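Local coordinates for protein Mypaa.01249.c (Mycobacterium paratuberculosis, PDB 3RD5) that is not characterised in detail but probably works as an oxidoreductase of the short-chain dehydrogenase/reductase family, at residues 107-112 against 162-167; 113-118 against 167-172. All coordinates share one frame; numbering follows the deposited sequence.

Contact 1 (107-112 against 162-167); sequences GFESQI and WLAYSQ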
loop_
_atom_site.group_PDB
_atom_site.type_symbol
_atom_site.label_atom_id
_atom_site.label_comp_id
_atom_site.label_asym_id
_atom_site.label_seq_id
_atom_site.Cartn_x
_atom_site.Cartn_y
_atom_site.Cartn_z
ATOM N N GLY A 107 14.615 -5.791 12.857
ATOM C CA GLY A 107 15.720 -4.835 12.821
ATOM C C GLY A 107 15.648 -3.769 11.779
ATOM O O GLY A 107 16.650 -3.094 11.485
ATOM N N PHE A 108 14.455 -3.578 11.215
ATOM C CA PHE A 108 14.299 -2.560 10.194
ATOM C C PHE A 108 13.930 -1.219 10.837
ATOM O O PHE A 108 13.225 -1.178 11.837
ATOM C CB PHE A 108 13.187 -2.907 9.189
ATOM C CG PHE A 108 13.273 -4.284 8.577
ATOM C CD1 PHE A 108 14.493 -4.871 8.239
ATOM C CD2 PHE A 108 12.101 -4.952 8.233
ATOM C CE1 PHE A 108 14.512 -6.117 7.656
ATOM C CE2 PHE A 108 12.142 -6.212 7.605
ATOM C CZ PHE A 108 13.364 -6.780 7.362
ATOM N N GLU A 109 14.359 -0.101 10.246
ATOM C CA GLU A 109 13.838 1.214 10.649
ATOM C C GLU A 109 12.315 1.160 10.462
ATOM O O GLU A 109 11.812 0.576 9.487
ATOM C CB GLU A 109 14.513 2.335 9.858
ATOM C CG GLU A 109 14.051 3.742 10.179
ATOM C CD GLU A 109 12.749 4.151 9.463
ATOM O OE1 GLU A 109 12.614 3.787 8.272
ATOM O OE2 GLU A 109 11.874 4.810 10.087
ATOM N N SER A 110 11.568 1.729 11.396
ATOM C CA SER A 110 10.134 1.399 11.427
ATOM C C SER A 110 9.319 1.869 10.225
ATOM O O SER A 110 8.378 1.185 9.827
ATOM C CB SER A 110 9.476 1.812 12.756
ATOM O OG SER A 110 9.316 3.222 12.860
ATOM N N GLN A 111 9.668 3.003 9.642
ATOM C CA GLN A 111 8.888 3.502 8.505
ATOM C C GLN A 111 9.172 2.656 7.267
ATOM O O GLN A 111 8.239 2.208 6.598
ATOM C CB GLN A 111 9.091 4.998 8.279
ATOM C CG GLN A 111 8.697 5.818 9.493
ATOM C CD GLN A 111 8.660 7.294 9.221
ATOM O OE1 GLN A 111 7.793 7.787 8.472
ATOM N NE2 GLN A 111 9.588 8.037 9.834
ATOM N N ILE A 112 10.431 2.478 6.893
ATOM C CA ILE A 112 10.715 1.604 5.736
ATOM C C ILE A 112 10.229 0.188 6.029
ATOM O O ILE A 112 9.724 -0.504 5.121
ATOM C CB ILE A 112 12.196 1.669 5.312
ATOM C CG1 ILE A 112 12.430 1.057 3.946
ATOM C CG2 ILE A 112 13.123 0.982 6.326
ATOM C CD1 ILE A 112 11.886 1.887 2.770
ATOM N N TRP A 162 10.808 12.927 8.749
ATOM C CA TRP A 162 10.148 13.163 7.458
ATOM C C TRP A 162 10.913 12.552 6.312
ATOM O O TRP A 162 10.274 11.982 5.392
ATOM C CB TRP A 162 9.848 14.663 7.221
ATOM C CG TRP A 162 8.644 15.098 7.974
ATOM C CD1 TRP A 162 8.598 15.814 9.154
ATOM C CD2 TRP A 162 7.299 14.740 7.669
ATOM N NE1 TRP A 162 7.297 15.943 9.550
ATOM C CE2 TRP A 162 6.478 15.305 8.651
ATOM C CE3 TRP A 162 6.709 14.023 6.614
ATOM C CZ2 TRP A 162 5.066 15.134 8.630
ATOM C CZ3 TRP A 162 5.309 13.871 6.596
ATOM C CH2 TRP A 162 4.526 14.447 7.607
ATOM N N LEU A 163 12.244 12.627 6.271
ATOM C CA LEU A 163 12.963 11.998 5.158
ATOM C C LEU A 163 12.911 10.455 5.221
ATOM O O LEU A 163 12.976 9.781 4.191
ATOM C CB LEU A 163 14.393 12.542 4.958
ATOM C CG LEU A 163 14.485 13.967 4.425
ATOM C CD1 LEU A 163 15.964 14.456 4.507
ATOM C CD2 LEU A 163 13.964 14.070 2.985
ATOM N N ALA A 164 12.761 9.898 6.415
ATOM C CA ALA A 164 12.519 8.452 6.551
ATOM C C ALA A 164 11.134 8.077 6.007
ATOM O O ALA A 164 10.982 7.051 5.315
ATOM C CB ALA A 164 12.719 7.984 8.018
ATOM N N TYR A 165 10.122 8.905 6.284
ATOM C CA TYR A 165 8.817 8.768 5.612
ATOM C C TYR A 165 8.994 8.806 4.089
ATOM O O TYR A 165 8.521 7.928 3.362
ATOM C CB TYR A 165 7.827 9.830 6.074
ATOM C CG TYR A 165 6.403 9.571 5.596
ATOM C CD1 TYR A 165 5.743 8.372 5.893
ATOM C CD2 TYR A 165 5.747 10.485 4.804
ATOM C CE1 TYR A 165 4.460 8.129 5.445
ATOM C CE2 TYR A 165 4.480 10.254 4.358
ATOM C CZ TYR A 165 3.833 9.083 4.689
ATOM O OH TYR A 165 2.546 8.856 4.181
ATOM N N SER A 166 9.665 9.828 3.610
ATOM C CA SER A 166 9.846 10.026 2.181
ATOM C C SER A 166 10.564 8.868 1.521
ATOM O O SER A 166 10.199 8.434 0.403
ATOM C CB SER A 166 10.602 11.322 1.909
ATOM O OG SER A 166 9.870 12.474 2.327
ATOM N N GLN A 167 11.589 8.293 2.182
ATOM C CA GLN A 167 12.263 7.139 1.607
ATOM C C GLN A 167 11.262 6.005 1.407
ATOM O O GLN A 167 11.273 5.321 0.378
ATOM C CB GLN A 167 13.461 6.651 2.473
ATOM C CG GLN A 167 14.240 5.533 1.798
ATOM C CD GLN A 167 15.362 4.914 2.640
ATOM O OE1 GLN A 167 16.503 4.805 2.151
ATOM N NE2 GLN A 167 15.022 4.370 3.807
HETATM O O HOH W 1 12.896 5.101 5.777
#

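Contact 2 (113-118 against 167-172); sequences GTNHLG and QSKLAN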
loop_
_atom_site.group_PDB
_atom_site.type_symbol
_atom_site.label_atom_id
_atom_site.label_comp_id
_atom_site.label_asym_id
_atom_site.label_seq_id
_atom_site.Cartn_x
_atom_site.Cartn_y
_atom_site.Cartn_z
ATOM N N GLY A 113 10.358 -0.253 7.273
ATOM C CA GLY A 113 9.974 -1.617 7.642
ATOM C C GLY A 113 8.479 -1.862 7.534
ATOM O O GLY A 113 8.046 -2.929 7.060
ATOM N N THR A 114 7.689 -0.936 8.009
ATOM C CA THR A 114 6.227 -1.054 8.001
ATOM C C THR A 114 5.677 -0.777 6.605
ATOM O O THR A 114 4.915 -1.559 6.033
ATOM C CB THR A 114 5.577 -0.046 8.970
ATOM O OG1 THR A 114 6.080 -0.258 10.301
ATOM C CG2 THR A 114 4.033 -0.171 8.970
ATOM N N ASN A 115 6.050 0.369 6.032
ATOM C CA ASN A 115 5.364 0.910 4.870
ATOM C C ASN A 115 5.786 0.199 3.600
ATOM O O ASN A 115 4.980 0.021 2.693
ATOM C CB ASN A 115 5.695 2.389 4.744
ATOM C CG ASN A 115 5.197 3.243 5.904
ATOM O OD1 ASN A 115 4.434 2.773 6.764
ATOM N ND2 ASN A 115 5.625 4.515 5.942
ATOM N N HIS A 116 7.062 -0.189 3.531
ATOM C CA HIS A 116 7.583 -0.889 2.368
ATOM C C HIS A 116 7.875 -2.375 2.614
ATOM O O HIS A 116 7.315 -3.248 1.939
ATOM C CB HIS A 116 8.839 -0.174 1.805
ATOM C CG HIS A 116 9.530 -0.941 0.739
ATOM N ND1 HIS A 116 8.959 -1.206 -0.484
ATOM C CD2 HIS A 116 10.751 -1.526 0.720
ATOM C CE1 HIS A 116 9.789 -1.949 -1.205
ATOM N NE2 HIS A 116 10.897 -2.155 -0.495
ATOM N N LEU A 117 8.787 -2.695 3.532
ATOM C CA LEU A 117 9.261 -4.086 3.603
ATOM C C LEU A 117 8.206 -5.089 3.991
ATOM O O LEU A 117 8.128 -6.184 3.422
ATOM C CB LEU A 117 10.515 -4.230 4.500
ATOM C CG LEU A 117 11.749 -3.453 3.997
ATOM C CD1 LEU A 117 12.837 -3.295 5.105
ATOM C CD2 LEU A 117 12.379 -4.078 2.728
ATOM N N GLY A 118 7.341 -4.715 4.930
ATOM C CA GLY A 118 6.283 -5.656 5.325
ATOM C C GLY A 118 5.285 -5.885 4.172
ATOM O O GLY A 118 4.830 -6.995 3.964
ATOM N N GLN A 167 11.589 8.293 2.182
ATOM C CA GLN A 167 12.263 7.139 1.607
ATOM C C GLN A 167 11.262 6.005 1.407
ATOM O O GLN A 167 11.273 5.321 0.378
ATOM C CB GLN A 167 13.461 6.651 2.473
ATOM C CG GLN A 167 14.240 5.533 1.798
ATOM C CD GLN A 167 15.362 4.914 2.640
ATOM O OE1 GLN A 167 16.503 4.805 2.151
ATOM N NE2 GLN A 167 15.022 4.370 3.807
ATOM N N SER A 168 10.421 5.782 2.416
ATOM C CA SER A 168 9.447 4.693 2.351
ATOM C C SER A 168 8.386 4.890 1.270
ATOM O O SER A 168 7.960 3.933 0.629
ATOM C CB SER A 168 8.807 4.435 3.734
ATOM O OG SER A 168 7.791 5.355 4.071
ATOM N N LYS A 169 7.984 6.138 1.092
ATOM C CA LYS A 169 6.948 6.501 0.088
ATOM C C LYS A 169 7.474 6.440 -1.337
ATOM O O LYS A 169 6.783 6.046 -2.281
ATOM C CB LYS A 169 6.271 7.805 0.458
ATOM C CG LYS A 169 5.519 7.751 1.782
ATOM C CD LYS A 169 4.267 6.899 1.690
ATOM C CE LYS A 169 4.221 5.740 2.648
ATOM N NZ LYS A 169 2.996 4.914 2.375
ATOM N N LEU A 170 8.741 6.799 -1.521
ATOM C CA LEU A 170 9.442 6.573 -2.767
ATOM C C LEU A 170 9.585 5.069 -3.039
ATOM O O LEU A 170 9.322 4.604 -4.153
ATOM C CB LEU A 170 10.803 7.284 -2.721
ATOM C CG LEU A 170 11.698 7.008 -3.931
ATOM C CD1 LEU A 170 11.081 7.416 -5.298
ATOM C CD2 LEU A 170 13.056 7.668 -3.761
ATOM N N ALA A 171 9.948 4.303 -2.014
ATOM C CA ALA A 171 10.019 2.851 -2.137
ATOM C C ALA A 171 8.705 2.235 -2.610
ATOM O O ALA A 171 8.688 1.354 -3.467
ATOM C CB ALA A 171 10.496 2.202 -0.836
ATOM N N ASN A 172 7.572 2.770 -2.127
ATOM C CA ASN A 172 6.260 2.267 -2.538
ATOM C C ASN A 172 6.057 2.396 -4.048
ATOM O O ASN A 172 5.454 1.526 -4.694
ATOM C CB ASN A 172 5.117 3.049 -1.874
ATOM C CG ASN A 172 4.949 2.838 -0.373
ATOM O OD1 ASN A 172 4.522 3.787 0.319
ATOM N ND2 ASN A 172 5.162 1.619 0.145
HETATM O O HOH W 2 6.217 -0.796 -1.063
#

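Contact 1 (107-112 against 162-167)
Ala164 turns its methyl group toward the start of helix 110-126, where CB lies 3.6 Å from Gln111 NE2 and a little farther from the carboxylate of Glu109. That carboxylate illustrates how an N-cap can serve two helices at once. A bend at chi2 (-82°) folds the Glu109 chain back over its own helix start, where OE2 accepts from Gln111 N at 2.9 Å, from above the carboxylate plane, and OE1 takes Ile112 N on its syn side but tilted 34° out of the plane, in an almost straight bond. OE1 also accepts a hydrogen bond from a water 2.8 Å away, which donates a second one to Ala164 O.

At Tyr165 the meeting is with the amide of Gln111. The two side chains cross at about a right angle, yet their flat ends are nearly coplanar, with 22° between the planes. OE1 comes in at the ring edge, 3.3 Å from Tyr165 CD1 and 3.2 Å from its CB. The amide is fixed by partners beyond the two segments: OE1 accepts from Ala98 N, while NE2 reaches Tyr159 OH and Pro161 O.

One turn after Leu163, Gln167 extends its chain back toward the same water and donates to it through NE2 at 3.0 Å, completing a three-way bridge. NE2 also lies 4.1 Å from Ile112 CD1, a van der Waals contact between obliquely placed chains. Leu152 O and Asn148 N hold the two ends of the Gln167 amide.

The contact thus joins the N-terminal turns of two Rossmann-fold helices. Loop residues 148-154 border it through Asn148, Leu152, Asn153 and Trp154, Ala98 belongs to the connection after strand 87-92, and the Ile112 side chain also packs on Ser168 and Ala171, farther along helix 161-185.

Contact 2 (113-118 against 167-172)
Ser168 OG is gripped from both helices: Asn115 ND2 donates to it across the contact at 3.0 Å, nearly straight at 167° and close to the amide plane, while OG itself bonds Tyr165 O one turn back. Asn115 ND2 is shared as well, since Ile96 O accepts from it, so the amide's rotation is fixed by two acceptors.

The backbone of Asn115 takes part through its O, which accepts from Asn172 ND2 at 3.0 Å. The donor stands well above the carbonyl plane, and His119 ND1 also bonds this oxygen. The other end of the Asn172 amide, OD1, accepts from Lys169 NZ at 2.8 Å. Two bends, at chi2 and chi3, curl the lysine chain round so that CE comes within 3.8 Å of Asn115 ND2, although its CB points away.

Next to these bonds, His116 lays one ring face against Ala171 CB, a CH-pi contact 3.9 Å from the centroid. A water in the ring plane links ND1 to Asn172 ND2.

A pi-type turn at 113-117 widens helix 110-126 around Asn115, which with Lys169 probably matches the asparagine and lysine of the SDR catalytic tetrad. Segments 113-118 and 167-172 run 26° from parallel, their closest axis approach 8.5 Å. Helix 271-285 covers the pair, giving Ser281 to His116 NE2 and Leu277 to Ala171, while Val137 O at the end of strand 133-137 takes Lys169 NZ.

In the fold
Contacts 1 and 2 follow one another along the same helix pair, contact 1 including the loop that leads into helix 110-126; their centres are about 7 Å apart. Gln167 belongs to both ranges, and Ile112 spans them, its CD1 lying 3.7 Å from Ser168 CA. A probable hydrogen bond from Leu117 N to Ile112 O, 2.9 Å, ties the two together within helix 110-126. Tyr165 from contact 1 and Lys169 from contact 2 form the YxxxK signature of the family; Tyr165 OH and Lys169 NZ are 4.4 Å apart. With Asn115, and Ser139 touching Lys169, this is consistent with the classical Asn-Ser-Tyr-Lys active site; helix 161-185 would supply the tyrosine and lysine, and helix 110-126 the asparagine.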